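Ribonuclease H (Uncultured organism, PDB 3U3G) cleaves the RNA strand of RNA/DNA hybrids, acting as an RNase H1-type endonuclease. Local coordinates at residues L53-A56 / L57-Q61; D77-L80 / I81-M85; R126-E129 / L130-A134. All coordinates share one frame; numbering follows the deposited sequence.

Interaction 1 of 3, residues L53-A56 / L57-Q61; sequences LIRA and LEDLQ
R55 and D59 meet one helical turn apart, and their i to i+4 salt bridge is a worked example of pairing opposite charges along one side of a helix. R55 NE donates to D59 OD1 at 2.9 Å, the N-H pointing fairly straight at the oxygen (156°). OD1 sits in the guanidinium plane, at its edge, and is met on its syn side, though NE stands 33° out of the carboxylate plane. The carboxylate stands almost perpendicular to the guanidinium. Two torsions create this meeting: R55 carries CG anti to its N, then bends at chi2 (63°), which swings NE toward the following turn. The aliphatic part of R55 joins in, with CD 3.6 Å from D59 OD1. The other carboxylate oxygen, OD2, is hydrogen-bonded to S36 OG, so D59 is held by both of its oxygens and its rotation is restrained.

The backbone bonds are those of a regular alpha-helix. D59 N to R55 O is the shortest at 2.8 Å; L57 N reaches L53 O, E58 N reaches I54 O, and L60 N reaches A56 O at 3.0 Å.

The leucines follow the same spacing: L57 CG rests 3.4 Å from L53 O, and L60 CG is equally near A56 O, each branching carbon lying against a carbonyl oxygen of the preceding turn.

Helix 45-60 packs on one face of the central sheet. R55, A56 and D59 touch V23 of strand 17-26, A56 and L60 touch I6 of strand 3-12, and on another flank I54 and L57 meet I103 and I106 of helix 94-110.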
loop_
_atom_site.group_PDB
_atom_site.type_symbol
_atom_site.label_atom_id
_atom_site.label_comp_id
_atom_site.label_asym_id
_atom_site.label_seq_id
_atom_site.Cartn_x
_atom_site.Cartn_y
_atom_site.Cartn_z
ATOM N N LEU A 53 -0.890 1.257 2.310
ATOM C CA LEU A 53 -0.261 0.090 2.930
ATOM C C LEU A 53 -1.133 -0.505 4.050
ATOM O O LEU A 53 -1.253 -1.730 4.156
ATOM C CB LEU A 53 1.127 0.439 3.483
ATOM C CG LEU A 53 2.229 0.750 2.480
ATOM C CD1 LEU A 53 3.384 1.452 3.188
ATOM C CD2 LEU A 53 2.696 -0.549 1.847
ATOM N N ILE A 54 -1.661 0.355 4.921
ATOM C CA ILE A 54 -2.545 -0.118 5.983
ATOM C C ILE A 54 -3.753 -0.879 5.403
ATOM O O ILE A 54 -4.096 -1.958 5.870
ATOM C CB ILE A 54 -2.974 1.046 6.879
ATOM C CG1 ILE A 54 -1.747 1.572 7.632
ATOM C CG2 ILE A 54 -4.063 0.608 7.846
ATOM C CD1 ILE A 54 -1.988 2.869 8.359
ATOM N N ARG A 55 -4.316 -0.358 4.322
ATOM C CA ARG A 55 -5.424 -1.013 3.648
ATOM C C ARG A 55 -5.013 -2.331 3.009
ATOM O O ARG A 55 -5.715 -3.327 3.157
ATOM C CB ARG A 55 -6.053 -0.090 2.607
ATOM C CG ARG A 55 -7.050 -0.766 1.665
ATOM C CD ARG A 55 -8.295 -1.341 2.373
ATOM N NE ARG A 55 -9.261 -1.896 1.406
ATOM C CZ ARG A 55 -10.196 -1.174 0.801
ATOM N NH1 ARG A 55 -10.946 -1.724 -0.149
ATOM N NH2 ARG A 55 -10.393 0.090 1.156
ATOM N N ALA A 56 -3.828 -2.379 2.398
ATOM C CA ALA A 56 -3.346 -3.665 1.876
ATOM C C ALA A 56 -3.193 -4.723 2.963
ATOM O O ALA A 56 -3.567 -5.882 2.769
ATOM C CB ALA A 56 -2.040 -3.491 1.105
ATOM N N LEU A 57 -2.662 -4.317 4.119
ATOM C CA LEU A 57 -2.540 -5.236 5.252
ATOM C C LEU A 57 -3.889 -5.718 5.796
ATOM O O LEU A 57 -4.005 -6.879 6.208
ATOM C CB LEU A 57 -1.702 -4.599 6.364
ATOM C CG LEU A 57 -0.246 -4.396 5.940
ATOM C CD1 LEU A 57 0.432 -3.481 6.956
ATOM C CD2 LEU A 57 0.507 -5.735 5.880
ATOM N N GLU A 58 -4.910 -4.867 5.712
ATOM C CA GLU A 58 -6.273 -5.257 6.045
ATOM C C GLU A 58 -6.836 -6.240 5.020
ATOM O O GLU A 58 -7.421 -7.271 5.382
ATOM C CB GLU A 58 -7.142 -4.002 6.149
ATOM C CG GLU A 58 -8.643 -4.222 6.173
ATOM C CD GLU A 58 -9.193 -4.427 7.566
ATOM O OE1 GLU A 58 -8.390 -4.773 8.472
ATOM O OE2 GLU A 58 -10.447 -4.470 7.690
ATOM N N ASP A 59 -6.655 -5.923 3.741
ATOM C CA ASP A 59 -7.120 -6.800 2.666
ATOM C C ASP A 59 -6.554 -8.194 2.873
ATOM O O ASP A 59 -7.242 -9.190 2.669
ATOM C CB ASP A 59 -6.629 -6.269 1.318
ATOM C CG ASP A 59 -7.323 -4.976 0.899
ATOM O OD1 ASP A 59 -8.482 -4.735 1.298
ATOM O OD2 ASP A 59 -6.782 -4.317 -0.008
ATOM N N LEU A 60 -5.278 -8.260 3.242
ATOM C CA LEU A 60 -4.638 -9.559 3.420
ATOM C C LEU A 60 -5.409 -10.486 4.358
ATOM O O LEU A 60 -5.349 -11.714 4.215
ATOM C CB LEU A 60 -3.198 -9.386 3.913
ATOM C CG LEU A 60 -2.196 -8.990 2.836
ATOM C CD1 LEU A 60 -0.811 -8.815 3.447
ATOM C CD2 LEU A 60 -2.184 -10.066 1.748
ATOM N N GLN A 61 -6.029 -9.939 5.407
ATOM C CA GLN A 61 -6.760 -10.781 6.346
ATOM C C GLN A 61 -7.858 -11.594 5.679
ATOM O O GLN A 61 -8.252 -12.646 6.171
ATOM C CB GLN A 61 -7.357 -9.957 7.474
ATOM C CG GLN A 61 -6.338 -9.139 8.244
ATOM C CD GLN A 61 -6.540 -9.234 9.743
ATOM O OE1 GLN A 61 -6.039 -10.150 10.392
ATOM N NE2 GLN A 61 -7.387 -8.364 10.276
#

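Interaction 2 of 3, residues D77-L80 / I81-M85; sequences DSEL and IVRQM
E79 and R83 bring two flat groups together almost at right angles, the guanidinium and carboxylate planes standing 90° apart. E79 OE2 lies at the guanidinium edge and in its plane, not over a face, whereas R83 NH2 comes to that oxygen from above the carboxylate, 46° out of its plane. The pair is an i to i+4 salt bridge on the first turn of helix 79-85, a helix of the RNase H fold that opens with a serine N-cap. NH2 donates to OE2 at 3.2 Å; a second bond, from R83 NE, is weak. A water closes the group, donating to E79 OE2 and accepting from R83 NE, so OE2 has NH2 and the water as donors, with NE a weak third. R83 gets there by bending at chi2 (-52°), which turns its chain so that it crosses the extended E79 at a slant, and its NH1 is hydrogen-bonded to Q86.

At the cap, S78 OG accepts from I81 N at 3.1 Å, satisfying an amide at the helix start. The same hydroxyl lies 3.3 Å from I81 CG1, so one side chain both caps and packs. S78 O then takes V82 N, the first regular bond of the helix.

On another side, L80 slants across the Q84 side chain, its CG and CD1 each 3.7 Å from Q84 NE2; OE1 of that amide is bound to Y50 of helix 45-60. I81 packs on Y50 and M76, and V82 on M76 and F116, placing this short helix over the sheet. V82 CG2, set beside its own backbone N, touches S78 O at 3.3 Å.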
loop_
_atom_site.group_PDB
_atom_site.type_symbol
_atom_site.label_atom_id
_atom_site.label_comp_id
_atom_site.label_asym_id
_atom_site.label_seq_id
_atom_site.Cartn_x
_atom_site.Cartn_y
_atom_site.Cartn_z
ATOM N N ASP A 77 6.355 2.243 -5.843
ATOM C CA ASP A 77 7.208 3.061 -6.688
ATOM C C ASP A 77 7.860 4.242 -5.973
ATOM O O ASP A 77 8.671 4.951 -6.573
ATOM C CB ASP A 77 6.501 3.476 -7.992
ATOM C CG ASP A 77 5.360 4.465 -7.773
ATOM O OD1 ASP A 77 4.531 4.204 -6.884
ATOM O OD2 ASP A 77 5.071 5.237 -8.721
ATOM N N SER A 78 7.772 4.251 -4.650
ATOM C CA SER A 78 8.495 5.238 -3.855
ATOM C C SER A 78 9.691 4.566 -3.186
ATOM O O SER A 78 9.527 3.776 -2.259
ATOM C CB SER A 78 7.578 5.828 -2.778
ATOM O OG SER A 78 8.333 6.568 -1.826
ATOM N N GLU A 79 10.900 4.881 -3.638
ATOM C CA GLU A 79 12.069 4.294 -3.019
ATOM C C GLU A 79 12.192 4.730 -1.557
ATOM O O GLU A 79 12.552 3.933 -0.691
ATOM C CB GLU A 79 13.357 4.605 -3.798
ATOM C CG GLU A 79 14.529 3.830 -3.227
ATOM C CD GLU A 79 15.811 3.948 -4.018
ATOM O OE1 GLU A 79 15.826 4.630 -5.057
ATOM O OE2 GLU A 79 16.783 3.282 -3.607
ATOM N N LEU A 80 11.902 6.001 -1.284
ATOM C CA LEU A 80 11.934 6.500 0.079
ATOM C C LEU A 80 11.048 5.677 1.014
ATOM O O LEU A 80 11.490 5.235 2.062
ATOM C CB LEU A 80 11.519 7.966 0.124
ATOM C CG LEU A 80 11.409 8.573 1.520
ATOM C CD1 LEU A 80 12.758 8.561 2.202
ATOM C CD2 LEU A 80 10.876 9.990 1.424
ATOM N N ILE A 81 9.807 5.435 0.607
ATOM C CA ILE A 81 8.901 4.726 1.498
ATOM C C ILE A 81 9.326 3.267 1.668
ATOM O O ILE A 81 9.292 2.728 2.768
ATOM C CB ILE A 81 7.446 4.838 1.037
ATOM C CG1 ILE A 81 6.998 6.297 1.149
ATOM C CG2 ILE A 81 6.561 3.956 1.917
ATOM C CD1 ILE A 81 5.648 6.563 0.539
ATOM N N VAL A 82 9.848 2.665 0.609
ATOM C CA VAL A 82 10.400 1.315 0.740
ATOM C C VAL A 82 11.554 1.261 1.742
ATOM O O VAL A 82 11.559 0.422 2.645
ATOM C CB VAL A 82 10.848 0.771 -0.625
ATOM C CG1 VAL A 82 11.637 -0.518 -0.450
ATOM C CG2 VAL A 82 9.636 0.527 -1.524
ATOM N N ARG A 83 12.477 2.216 1.656
ATOM C CA ARG A 83 13.598 2.220 2.581
ATOM C C ARG A 83 13.162 2.496 4.012
ATOM O O ARG A 83 13.771 2.011 4.955
ATOM C CB ARG A 83 14.683 3.202 2.133
ATOM C CG ARG A 83 15.280 2.926 0.747
ATOM C CD ARG A 83 15.782 1.495 0.539
ATOM N NE ARG A 83 16.051 1.299 -0.893
ATOM C CZ ARG A 83 15.677 0.247 -1.615
ATOM N NH1 ARG A 83 15.147 -0.860 -1.065
ATOM N NH2 ARG A 83 15.824 0.288 -2.929
ATOM N N GLN A 84 12.147 3.342 4.165
ATOM C CA GLN A 84 11.565 3.601 5.485
ATOM C C GLN A 84 10.953 2.323 6.055
ATOM O O GLN A 84 11.243 1.935 7.183
ATOM C CB GLN A 84 10.495 4.694 5.388
ATOM C CG GLN A 84 11.088 6.082 5.182
ATOM C CD GLN A 84 10.034 7.148 4.932
ATOM O OE1 GLN A 84 8.897 6.860 4.526
ATOM N NE2 GLN A 84 10.450 8.398 5.043
ATOM N N MET A 85 10.156 1.644 5.235
ATOM C CA MET A 85 9.474 0.432 5.680
ATOM C C MET A 85 10.440 -0.698 6.027
ATOM O O MET A 85 10.194 -1.477 6.942
ATOM C CB MET A 85 8.461 -0.029 4.625
ATOM C CG MET A 85 7.265 0.903 4.442
ATOM S SD MET A 85 6.270 1.048 5.936
ATOM C CE MET A 85 5.670 2.727 5.777
HETATM O O HOH W 1 18.295 3.604 -1.005
#

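Interaction 3 of 3, residues R126-E129 / L130-A134; sequences RADE and LVNEA
L130 lies against the carbonyls of R126 and A127, in the preceding turn, and its side chain can be followed outward from helix 125-139, the C-terminal helix of this RNase H fold. CB starts 3.5 Å from A127 O. CG, set beside the backbone N of L130 (chi1 -67°), moves over to the neighbouring carbonyl and rests 3.4 Å from R126 O. CD1 ends farther from the same oxygen, at 4.1 Å. Beyond the turn, the leucine packs on V24 of strand 17-26 and E35 of strand 32-41. Thus the first carbons pack on the helix's own carbonyls, while the side chain as a whole also reaches the sheet.

V131 repeats the pattern one residue on. Its CB sits against D128 O, and CG2, the methyl beside its own backbone N, comes to 3.4 Å from A127 O. With A127 and D128, V131 touches D9 of strand 3-12, joining this part of the helix to the middle strand of the sheet.

The R126 guanidinium finds its partners on the sheet: NH2 forms a salt bridge with E35 and a hydrogen bond with T32, tying the beginning of the helix to strand 32-41. Farther along, the same strand is held through S37, whose OG is hydrogen-bonded to L130 O.

The backbone bonds are regular, with L130 N to R126 O, V131 N to A127 O and N132 N to D128 O. E133 N completes the series on E129 O at 2.8 Å, an oxygen that also has E133 CB 3.3 Å away.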
loop_
_atom_site.group_PDB
_atom_site.type_symbol
_atom_site.label_atom_id
_atom_site.label_comp_id
_atom_site.label_asym_id
_atom_site.label_seq_id
_atom_site.Cartn_x
_atom_site.Cartn_y
_atom_site.Cartn_z
ATOM N N ARG A 126 -1.256 0.612 -12.483
ATOM C CA ARG A 126 -2.588 0.142 -12.102
ATOM C C ARG A 126 -3.042 0.736 -10.758
ATOM O O ARG A 126 -4.143 1.278 -10.641
ATOM C CB ARG A 126 -2.629 -1.383 -12.025
ATOM C CG ARG A 126 -2.710 -2.085 -13.366
ATOM C CD ARG A 126 -2.631 -3.592 -13.177
ATOM N NE ARG A 126 -3.825 -4.140 -12.533
ATOM C CZ ARG A 126 -3.990 -5.434 -12.268
ATOM N NH1 ARG A 126 -2.961 -6.261 -12.399
ATOM N NH2 ARG A 126 -5.138 -5.883 -11.769
ATOM N N ALA A 127 -2.180 0.630 -9.752
ATOM C CA ALA A 127 -2.498 1.195 -8.441
ATOM C C ALA A 127 -2.729 2.701 -8.535
ATOM O O ALA A 127 -3.592 3.242 -7.850
ATOM C CB ALA A 127 -1.411 0.866 -7.437
ATOM N N ASP A 128 -1.904 3.393 -9.317
ATOM C CA ASP A 128 -2.141 4.814 -9.553
ATOM C C ASP A 128 -3.517 5.100 -10.152
ATOM O O ASP A 128 -4.186 6.062 -9.758
ATOM C CB ASP A 128 -1.029 5.411 -10.424
ATOM C CG ASP A 128 -1.286 6.864 -10.796
ATOM O OD1 ASP A 128 -0.986 7.747 -9.976
ATOM O OD2 ASP A 128 -1.881 7.107 -11.867
ATOM N N GLU A 129 -3.925 4.290 -11.126
ATOM C CA GLU A 129 -5.248 4.433 -11.721
ATOM C C GLU A 129 -6.336 4.268 -10.670
ATOM O O GLU A 129 -7.324 5.012 -10.655
ATOM C CB GLU A 129 -5.461 3.425 -12.862
ATOM C CG GLU A 129 -4.373 3.421 -13.926
ATOM C CD GLU A 129 -4.457 2.213 -14.864
ATOM O OE1 GLU A 129 -5.451 1.456 -14.797
ATOM O OE2 GLU A 129 -3.514 2.012 -15.662
ATOM N N LEU A 130 -6.130 3.326 -9.753
ATOM C CA LEU A 130 -7.130 3.057 -8.727
ATOM C C LEU A 130 -7.283 4.253 -7.787
ATOM O O LEU A 130 -8.390 4.606 -7.385
ATOM C CB LEU A 130 -6.749 1.799 -7.937
ATOM C CG LEU A 130 -6.806 0.486 -8.721
ATOM C CD1 LEU A 130 -6.365 -0.675 -7.829
ATOM C CD2 LEU A 130 -8.211 0.253 -9.243
ATOM N N VAL A 131 -6.163 4.876 -7.426
ATOM C CA VAL A 131 -6.194 6.102 -6.625
ATOM C C VAL A 131 -7.055 7.154 -7.324
ATOM O O VAL A 131 -7.949 7.751 -6.729
ATOM C CB VAL A 131 -4.759 6.660 -6.420
ATOM C CG1 VAL A 131 -4.806 8.075 -5.827
ATOM C CG2 VAL A 131 -3.946 5.728 -5.524
ATOM N N ASN A 132 -6.748 7.403 -8.595
ATOM C CA ASN A 132 -7.385 8.492 -9.312
ATOM C C ASN A 132 -8.849 8.209 -9.640
ATOM O O ASN A 132 -9.678 9.108 -9.585
ATOM C CB ASN A 132 -6.589 8.821 -10.572
ATOM C CG ASN A 132 -5.324 9.608 -10.266
ATOM O OD1 ASN A 132 -4.217 9.086 -10.390
ATOM N ND2 ASN A 132 -5.494 10.794 -9.697
ATOM N N GLU A 133 -9.185 6.935 -9.803
ATOM C CA GLU A 133 -10.578 6.522 -9.963
ATOM C C GLU A 133 -11.395 6.882 -8.723
ATOM O O GLU A 133 -12.492 7.459 -8.825
ATOM C CB GLU A 133 -10.635 5.018 -10.233
ATOM C CG GLU A 133 -12.009 4.457 -10.558
ATOM C CD GLU A 133 -11.981 2.945 -10.794
ATOM O OE1 GLU A 133 -10.910 2.416 -11.158
ATOM O OE2 GLU A 133 -12.988 2.274 -10.484
ATOM N N ALA A 134 -10.837 6.592 -7.552
ATOM C CA ALA A 134 -11.506 6.856 -6.292
ATOM C C ALA A 134 -11.686 8.352 -6.075
ATOM O O ALA A 134 -12.755 8.787 -5.656
ATOM C CB ALA A 134 -10.745 6.224 -5.128
#

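The three contacts follow in series along the chain, each a single turn-to-turn contact within its own helix: 45-60, 79-85 and 125-139. Interactions 1 and 2 have centres about 17 Å apart yet touch, L53 CD1 lying 3.7 Å from M85 CE, so their helices share a hydrophobic interface. Interaction 3 stands about 16 Å from interaction 1 and about 19 Å from interaction 2, centre to centre, and touches neither. The neighbours explain this: helix 45-60 meets I6, V23 and S36, whereas helix 125-139 meets D9, V24 and S37, on the other face of the same sheet. Together they illustrate a sheet sandwiched by helices, the architecture of the RNase H fold.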